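Local atomic coordinates of probable thioesterase (Thermus thermophilus, PDB entry 1Z54), a protein that probably hydrolyses fatty acyl-CoA thioesters, as a hot-dog-fold member of the 4-hydroxybenzoyl-CoA thioesterase family. Residues Y28-A31 against A32-F36; C109-G112 against E113-A116; R46-R50 against G51-P55. All blocks are in the same frame, centred on the assembly; numbering follows the deposited sequence.

Contact 1 (Y28-A31 against A32-F36); sequences YLEA and ARVDF. With GOL (glycerol), chain E.
Glu30 and Arg33 both leave the helix with CG anti to the backbone N (chi1 176° in each), but their chains then part ways: Glu30 runs on extended, while Arg33 bends at its third torsion (chi3 62°) and folds its guanidinium back over the preceding turn. One face of that flat group settles on Glu30, with Arg33 NH1 3.6 Å from Glu30 CA and Arg33 NH2 the same distance from Glu30 CB. The carboxylate and guanidinium planes stand 63° apart, and the opposite charges stop short of a salt bridge, Glu30 OE1 lying 4.1 Å from Arg33 NH2. A glycerol hydroxyl bridges the two groups. Arg33 NH2 donates to GOL O3 over 2.7 Å, the oxygen sitting at the guanidinium edge and in its plane, and O3 in turn donates to Glu30 OE1. The setting is helix 24-39, the long helix that the hot-dog fold wraps in its curved antiparallel sheet; Ala32 and Phe36 rest on strands 3-8 and 72-82, and Leu29 on strand 52-63. Regular i to i+4 bonds join the two turns, among them Arg33 N to Leu29 O (2.8 Å) and Val34 N to Glu30 O, and Val34 CG2 comes within 3.3 Å of that same Glu30 carbonyl oxygen. Beyond the helix, His21 of the third subunit is hydrogen-bonded to Glu30 OE1, and Arg33 NH1 bonds to Tyr91 OH. Tyr28 OH is hydrogen-bonded to Glu13, and Asp35 OD2 to Thr5.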
loop_
_atom_site.group_PDB
_atom_site.type_symbol
_atom_site.label_atom_id
_atom_site.label_comp_id
_atom_site.label_asym_id
_atom_site.label_seq_id
_atom_site.Cartn_x
_atom_site.Cartn_y
_atom_site.Cartn_z
ATOM N N TYR A 28 -9.112 -5.815 1.081
ATOM C CA TYR A 28 -10.116 -6.600 0.359
ATOM C C TYR A 28 -11.406 -6.593 1.177
ATOM O O TYR A 28 -12.496 -6.472 0.625
ATOM C CB TYR A 28 -9.656 -8.046 0.184
ATOM C CG TYR A 28 -8.531 -8.273 -0.800
ATOM C CD1 TYR A 28 -7.980 -9.549 -0.953
ATOM C CD2 TYR A 28 -8.025 -7.241 -1.592
ATOM C CE1 TYR A 28 -6.962 -9.794 -1.860
ATOM C CE2 TYR A 28 -6.998 -7.481 -2.512
ATOM C CZ TYR A 28 -6.475 -8.768 -2.640
ATOM O OH TYR A 28 -5.487 -9.065 -3.566
ATOM N N LEU A 29 -11.282 -6.723 2.497
ATOM C CA LEU A 29 -12.455 -6.699 3.372
ATOM C C LEU A 29 -13.160 -5.346 3.277
ATOM O O LEU A 29 -14.389 -5.272 3.267
ATOM C CB LEU A 29 -12.059 -6.953 4.836
ATOM C CG LEU A 29 -11.447 -8.323 5.172
ATOM C CD1 LEU A 29 -11.432 -8.527 6.678
ATOM C CD2 LEU A 29 -12.262 -9.432 4.512
ATOM N N GLU A 30 -12.371 -4.277 3.231
ATOM C CA GLU A 30 -12.917 -2.931 3.140
ATOM C C GLU A 30 -13.664 -2.750 1.820
ATOM O O GLU A 30 -14.756 -2.197 1.791
ATOM C CB GLU A 30 -11.792 -1.893 3.262
ATOM C CG GLU A 30 -12.244 -0.433 3.084
ATOM C CD GLU A 30 -11.087 0.561 3.231
ATOM O OE1 GLU A 30 -10.999 1.244 4.277
ATOM O OE2 GLU A 30 -10.256 0.643 2.301
ATOM N N ALA A 31 -13.072 -3.224 0.730
ATOM C CA ALA A 31 -13.710 -3.107 -0.575
ATOM C C ALA A 31 -15.065 -3.817 -0.556
ATOM O O ALA A 31 -16.058 -3.278 -1.052
ATOM C CB ALA A 31 -12.811 -3.707 -1.655
ATOM N N ALA A 32 -15.100 -5.014 0.033
ATOM C CA ALA A 32 -16.327 -5.804 0.125
ATOM C C ALA A 32 -17.340 -5.102 1.017
ATOM O O ALA A 32 -18.526 -5.042 0.693
ATOM C CB ALA A 32 -16.019 -7.189 0.680
ATOM N N ARG A 33 -16.869 -4.580 2.148
ATOM C CA ARG A 33 -17.742 -3.861 3.069
ATOM C C ARG A 33 -18.371 -2.656 2.345
ATOM O O ARG A 33 -19.584 -2.418 2.423
ATOM C CB ARG A 33 -16.932 -3.395 4.293
ATOM C CG ARG A 33 -17.725 -2.550 5.283
ATOM C CD ARG A 33 -16.985 -2.288 6.607
ATOM N NE ARG A 33 -15.729 -1.531 6.498
ATOM C CZ ARG A 33 -14.517 -2.080 6.419
ATOM N NH1 ARG A 33 -14.376 -3.401 6.427
ATOM N NH2 ARG A 33 -13.433 -1.313 6.373
ATOM N N VAL A 34 -17.537 -1.909 1.627
ATOM C CA VAL A 34 -17.980 -0.737 0.884
ATOM C C VAL A 34 -19.020 -1.104 -0.192
ATOM O O VAL A 34 -20.006 -0.390 -0.402
ATOM C CB VAL A 34 -16.758 -0.036 0.229
ATOM C CG1 VAL A 34 -17.205 0.848 -0.915
ATOM C CG2 VAL A 34 -16.006 0.777 1.287
ATOM N N ASP A 35 -18.780 -2.215 -0.874
ATOM C CA ASP A 35 -19.677 -2.695 -1.916
ATOM C C ASP A 35 -21.017 -3.090 -1.269
ATOM O O ASP A 35 -22.090 -2.786 -1.793
ATOM C CB ASP A 35 -19.024 -3.891 -2.618
ATOM C CG ASP A 35 -19.826 -4.396 -3.806
ATOM O OD1 ASP A 35 -20.381 -3.573 -4.561
ATOM O OD2 ASP A 35 -19.881 -5.625 -3.995
ATOM N N PHE A 36 -20.937 -3.751 -0.119
ATOM C CA PHE A 36 -22.120 -4.183 0.629
ATOM C C PHE A 36 -22.983 -2.963 0.964
ATOM O O PHE A 36 -24.184 -2.931 0.663
ATOM C CB PHE A 36 -21.660 -4.895 1.906
ATOM C CG PHE A 36 -22.775 -5.333 2.823
ATOM C CD1 PHE A 36 -23.379 -4.434 3.691
ATOM C CD2 PHE A 36 -23.182 -6.666 2.851
ATOM C CE1 PHE A 36 -24.368 -4.854 4.580
ATOM C CE2 PHE A 36 -24.173 -7.103 3.737
ATOM C CZ PHE A 36 -24.767 -6.198 4.603
HETATM C C1 GOL E . -13.484 4.535 7.811
HETATM O O1 GOL E . -13.140 4.840 9.165
HETATM C C2 GOL E . -13.148 3.078 7.521
HETATM O O2 GOL E . -13.881 2.247 8.412
HETATM C C3 GOL E . -13.515 2.736 6.081
HETATM O O3 GOL E . -13.197 1.368 5.829
#

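Contact 2 (C109-G112 against E113-A116); sequences CQVG and ERAA
Val111 N donates to Arg114 O over 3.1 Å and Ala116 N to Cys109 O over 2.9 Å, two fairly straight bonds that fold the chain back where strand 98-111 ends. They frame a single beta bridge between Gln110 and Ala115, and each carbonyl oxygen also receives a CA-H...O contact, Ala115 CA lying 3.5 Å from Cys109 O and Gln110 CA equally far from Arg114 O. The side chains of Gln110 and Glu113 lie side by side and point the same way, Gln110 extended and Glu113 bent at its second torsion, the amide and carboxylate planes 76° apart; Gln110 NE2 comes to 3.3 Å from Glu113 OE2. On the Arg114 side, CG takes the cramped place between the backbone N and the carbonyl carbon (chi1 70°), which sets it 3.2 Å from Val111 O. The chain bends again, and Arg114 NH2 donates to water 2, which lies at the guanidinium edge and donates to Val111 O. Water 1 likewise joins Cys109 N to Ala116 O. Further out, Gly112 and Glu113 turn the corner with positive phi, and the backbones of Gln110 and Gly112 bond to Phe53 of the neighbouring strand and to Gly51 just before it. Met17 of the third subunit packs on Gln110. Backbone bonds and bridging water thus hold this hairpin-like reversal, and exposed Glu113 and Arg114 carry their charges apart, so a salt bridge probably contributes little.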
loop_
_atom_site.group_PDB
_atom_site.type_symbol
_atom_site.label_atom_id
_atom_site.label_comp_id
_atom_site.label_asym_id
_atom_site.label_seq_id
_atom_site.Cartn_x
_atom_site.Cartn_y
_atom_site.Cartn_z
ATOM N N CYS A 109 -19.680 4.058 15.365
ATOM C CA CYS A 109 -20.180 5.055 14.434
ATOM C C CYS A 109 -19.747 6.423 14.916
ATOM O O CYS A 109 -19.954 6.778 16.076
ATOM C CB CYS A 109 -21.707 4.999 14.322
ATOM S SG CYS A 109 -22.401 6.232 13.170
ATOM N N GLN A 110 -19.127 7.183 14.024
ATOM C CA GLN A 110 -18.661 8.514 14.372
ATOM C C GLN A 110 -19.411 9.564 13.565
ATOM O O GLN A 110 -19.506 9.476 12.342
ATOM C CB GLN A 110 -17.161 8.627 14.105
ATOM C CG GLN A 110 -16.524 9.924 14.578
ATOM C CD GLN A 110 -15.025 9.943 14.340
ATOM O OE1 GLN A 110 -14.303 9.048 14.783
ATOM N NE2 GLN A 110 -14.548 10.966 13.642
ATOM N N VAL A 111 -19.961 10.545 14.264
ATOM C CA VAL A 111 -20.685 11.628 13.614
ATOM C C VAL A 111 -20.142 12.946 14.150
ATOM O O VAL A 111 -20.314 13.270 15.323
ATOM C CB VAL A 111 -22.214 11.521 13.879
ATOM C CG1 VAL A 111 -22.471 11.269 15.336
ATOM C CG2 VAL A 111 -22.916 12.793 13.452
ATOM N N GLY A 112 -19.462 13.693 13.286
ATOM C CA GLY A 112 -18.899 14.965 13.703
ATOM C C GLY A 112 -17.863 14.822 14.806
ATOM O O GLY A 112 -18.014 15.378 15.902
ATOM N N GLU A 113 -16.812 14.065 14.513
ATOM C CA GLU A 113 -15.714 13.830 15.446
ATOM C C GLU A 113 -16.114 13.366 16.851
ATOM O O GLU A 113 -15.590 13.862 17.846
ATOM C CB GLU A 113 -14.838 15.086 15.551
ATOM C CG GLU A 113 -13.548 14.885 16.353
ATOM C CD GLU A 113 -12.615 13.851 15.733
ATOM O OE1 GLU A 113 -11.730 13.334 16.453
ATOM O OE2 GLU A 113 -12.755 13.561 14.527
ATOM N N ARG A 114 -17.037 12.415 16.937
ATOM C CA ARG A 114 -17.443 11.890 18.234
ATOM C C ARG A 114 -18.241 10.607 18.086
ATOM O O ARG A 114 -19.068 10.483 17.186
ATOM C CB ARG A 114 -18.267 12.923 19.021
ATOM C CG ARG A 114 -19.664 13.211 18.476
ATOM C CD ARG A 114 -20.444 14.141 19.415
ATOM N NE ARG A 114 -20.902 13.471 20.635
ATOM C CZ ARG A 114 -21.983 12.697 20.703
ATOM N NH1 ARG A 114 -22.326 12.122 21.849
ATOM N NH2 ARG A 114 -22.732 12.504 19.626
ATOM N N ALA A 115 -17.977 9.644 18.959
ATOM C CA ALA A 115 -18.705 8.387 18.917
ATOM C C ALA A 115 -20.164 8.694 19.234
ATOM O O ALA A 115 -20.466 9.423 20.185
ATOM C CB ALA A 115 -18.134 7.413 19.937
ATOM N N ALA A 116 -21.072 8.153 18.433
ATOM C CA ALA A 116 -22.489 8.392 18.652
ATOM C C ALA A 116 -23.341 7.287 18.051
ATOM O O ALA A 116 -22.826 6.359 17.419
ATOM C CB ALA A 116 -22.885 9.731 18.057
HETATM O O HOH W 1 -20.660 4.638 18.259
HETATM O O HOH W 2 -22.426 13.782 16.992
#

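Contact 3 (R46-R50 against G51-P55); sequences RVEAR and GVFFP
A Schellman motif ends helix 44-48 and sends the chain into strand 52-63, with Gly51 as its C-prime residue. Its two defining bonds run from Val52 N to Val47 O (3.2 Å) and from Gly51 N to Glu48 O (2.9 Å). The second also closes a type I beta turn from Glu48 to Gly51, and its donor stands above the carbonyl plane, well off the lone pairs. Val47 O is gripped twice, since Arg50 N reaches it from the face of its plane opposite to Val52 N. Gly51 has positive phi, and a CB there would run into Arg50 O. Inside the motif the two valines close an apolar contact: Val47 CG1, anti to its own amide nitrogen (chi1 -177°), presses against Val52 CB at a tight 3.4 Å, and Ile122 of helix 120-129 packs on both residues. On the Glu48 side, the carboxylate meets the Phe53 ring at its edge, the planes 78° apart and OE2 3.0 Å from Phe53 CD1. Glu48 CG lies 3.5 Å from the same ring carbon, so the aliphatic part of the chain shares the contact. Around the acid, Tyr44, Tyr11 of the second subunit and Gln16 of the third make weak hydrogen bonds to it, while Arg50 turns to a salt bridge with Asp121. Replacing Glu48 by an alanine is likely to open a gap beside the Phe53 edge and leave Gln16 of the third subunit without this acceptor. The electron-rich OE2 of Glu48 faces the slightly positive hydrogens of the Phe53 edge, which probably favours this edge-on approach over one above the ring.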
loop_
_atom_site.group_PDB
_atom_site.type_symbol
_atom_site.label_atom_id
_atom_site.label_comp_id
_atom_site.label_asym_id
_atom_site.label_seq_id
_atom_site.Cartn_x
_atom_site.Cartn_y
_atom_site.Cartn_z
ATOM N N ARG A 46 -21.105 8.789 0.305
ATOM C CA ARG A 46 -22.179 9.718 0.632
ATOM C C ARG A 46 -22.399 9.780 2.136
ATOM O O ARG A 46 -22.781 10.822 2.664
ATOM C CB ARG A 46 -23.476 9.337 -0.091
ATOM C CG ARG A 46 -23.397 9.562 -1.595
ATOM C CD ARG A 46 -24.753 9.492 -2.282
ATOM N NE ARG A 46 -24.642 9.782 -3.711
ATOM C CZ ARG A 46 -24.236 10.948 -4.213
ATOM N NH1 ARG A 46 -23.904 11.946 -3.404
ATOM N NH2 ARG A 46 -24.149 11.115 -5.528
ATOM N N VAL A 47 -22.143 8.671 2.829
ATOM C CA VAL A 47 -22.295 8.641 4.280
ATOM C C VAL A 47 -21.293 9.601 4.937
ATOM O O VAL A 47 -21.675 10.419 5.775
ATOM C CB VAL A 47 -22.066 7.220 4.851
ATOM C CG1 VAL A 47 -22.301 7.226 6.347
ATOM C CG2 VAL A 47 -22.994 6.221 4.170
ATOM N N GLU A 48 -20.018 9.504 4.560
ATOM C CA GLU A 48 -19.002 10.390 5.132
ATOM C C GLU A 48 -19.240 11.845 4.720
ATOM O O GLU A 48 -18.807 12.774 5.402
ATOM C CB GLU A 48 -17.588 9.971 4.699
ATOM C CG GLU A 48 -17.140 8.600 5.192
ATOM C CD GLU A 48 -15.629 8.522 5.385
ATOM O OE1 GLU A 48 -14.892 9.156 4.596
ATOM O OE2 GLU A 48 -15.182 7.821 6.323
ATOM N N ALA A 49 -19.925 12.034 3.599
ATOM C CA ALA A 49 -20.230 13.370 3.106
ATOM C C ALA A 49 -21.260 14.040 4.016
ATOM O O ALA A 49 -21.461 15.252 3.953
ATOM C CB ALA A 49 -20.758 13.292 1.670
ATOM N N ARG A 50 -21.908 13.241 4.859
ATOM C CA ARG A 50 -22.904 13.743 5.799
ATOM C C ARG A 50 -22.252 13.851 7.169
ATOM O O ARG A 50 -22.918 14.126 8.168
ATOM C CB ARG A 50 -24.087 12.777 5.898
ATOM C CG ARG A 50 -24.924 12.658 4.649
ATOM C CD ARG A 50 -25.824 11.420 4.712
ATOM N NE ARG A 50 -26.495 11.291 6.004
ATOM C CZ ARG A 50 -27.458 10.411 6.266
ATOM N NH1 ARG A 50 -28.008 10.367 7.472
ATOM N NH2 ARG A 50 -27.875 9.579 5.320
ATOM N N GLY A 51 -20.945 13.619 7.208
ATOM C CA GLY A 51 -20.226 13.670 8.466
ATOM C C GLY A 51 -20.498 12.434 9.311
ATOM O O GLY A 51 -20.540 12.511 10.537
ATOM N N VAL A 52 -20.690 11.292 8.655
ATOM C CA VAL A 52 -20.954 10.038 9.356
ATOM C C VAL A 52 -19.859 9.038 8.985
ATOM O O VAL A 52 -19.563 8.850 7.812
ATOM C CB VAL A 52 -22.329 9.456 8.961
ATOM C CG1 VAL A 52 -22.648 8.245 9.821
ATOM C CG2 VAL A 52 -23.414 10.526 9.119
ATOM N N PHE A 53 -19.270 8.391 9.984
ATOM C CA PHE A 53 -18.190 7.441 9.724
ATOM C C PHE A 53 -18.358 6.111 10.451
ATOM O O PHE A 53 -18.984 6.039 11.507
ATOM C CB PHE A 53 -16.852 8.063 10.141
ATOM C CG PHE A 53 -16.661 9.471 9.653
ATOM C CD1 PHE A 53 -16.171 9.721 8.378
ATOM C CD2 PHE A 53 -17.009 10.548 10.462
ATOM C CE1 PHE A 53 -16.026 11.030 7.906
ATOM C CE2 PHE A 53 -16.872 11.857 10.004
ATOM C CZ PHE A 53 -16.377 12.100 8.720
ATOM N N PHE A 54 -17.781 5.066 9.873
ATOM C CA PHE A 54 -17.809 3.731 10.457
ATOM C C PHE A 54 -16.371 3.291 10.658
ATOM O O PHE A 54 -15.910 2.353 10.018
ATOM C CB PHE A 54 -18.502 2.742 9.522
ATOM C CG PHE A 54 -19.978 2.974 9.376
ATOM C CD1 PHE A 54 -20.618 2.706 8.173
ATOM C CD2 PHE A 54 -20.730 3.455 10.440
ATOM C CE1 PHE A 54 -21.983 2.915 8.030
ATOM C CE2 PHE A 54 -22.097 3.667 10.303
ATOM C CZ PHE A 54 -22.722 3.397 9.096
ATOM N N PRO A 55 -15.631 3.977 11.539
ATOM C CA PRO A 55 -14.237 3.583 11.762
ATOM C C PRO A 55 -14.113 2.172 12.345
ATOM O O PRO A 55 -15.001 1.698 13.073
ATOM C CB PRO A 55 -13.726 4.663 12.716
ATOM C CG PRO A 55 -14.948 5.013 13.500
ATOM C CD PRO A 55 -16.007 5.095 12.422
#

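In the fold
Contacts 2 and 3 meet directly, their centres about 9 Å apart: strands 98-111 and 52-63 are sheet neighbours, and Gln110 O lies 2.6 Å from Phe53 N while Gly112 N lies 3.2 Å from Gly51 O, both probable hydrogen bonds. Contact 1 stands on the central helix, with its centre about 15 Å from that of contact 3 and about 21 Å from that of contact 2, touching neither. The glycerol links contacts 1 and 3, because Phe54 O also bonds to it. Probably from the crystallisation liquor, it may mark a pocket at the subunit interface. All three contacts touch the third subunit, whose His21 approaches contact 1 and whose Met17 packs on both contacts 2 and 3.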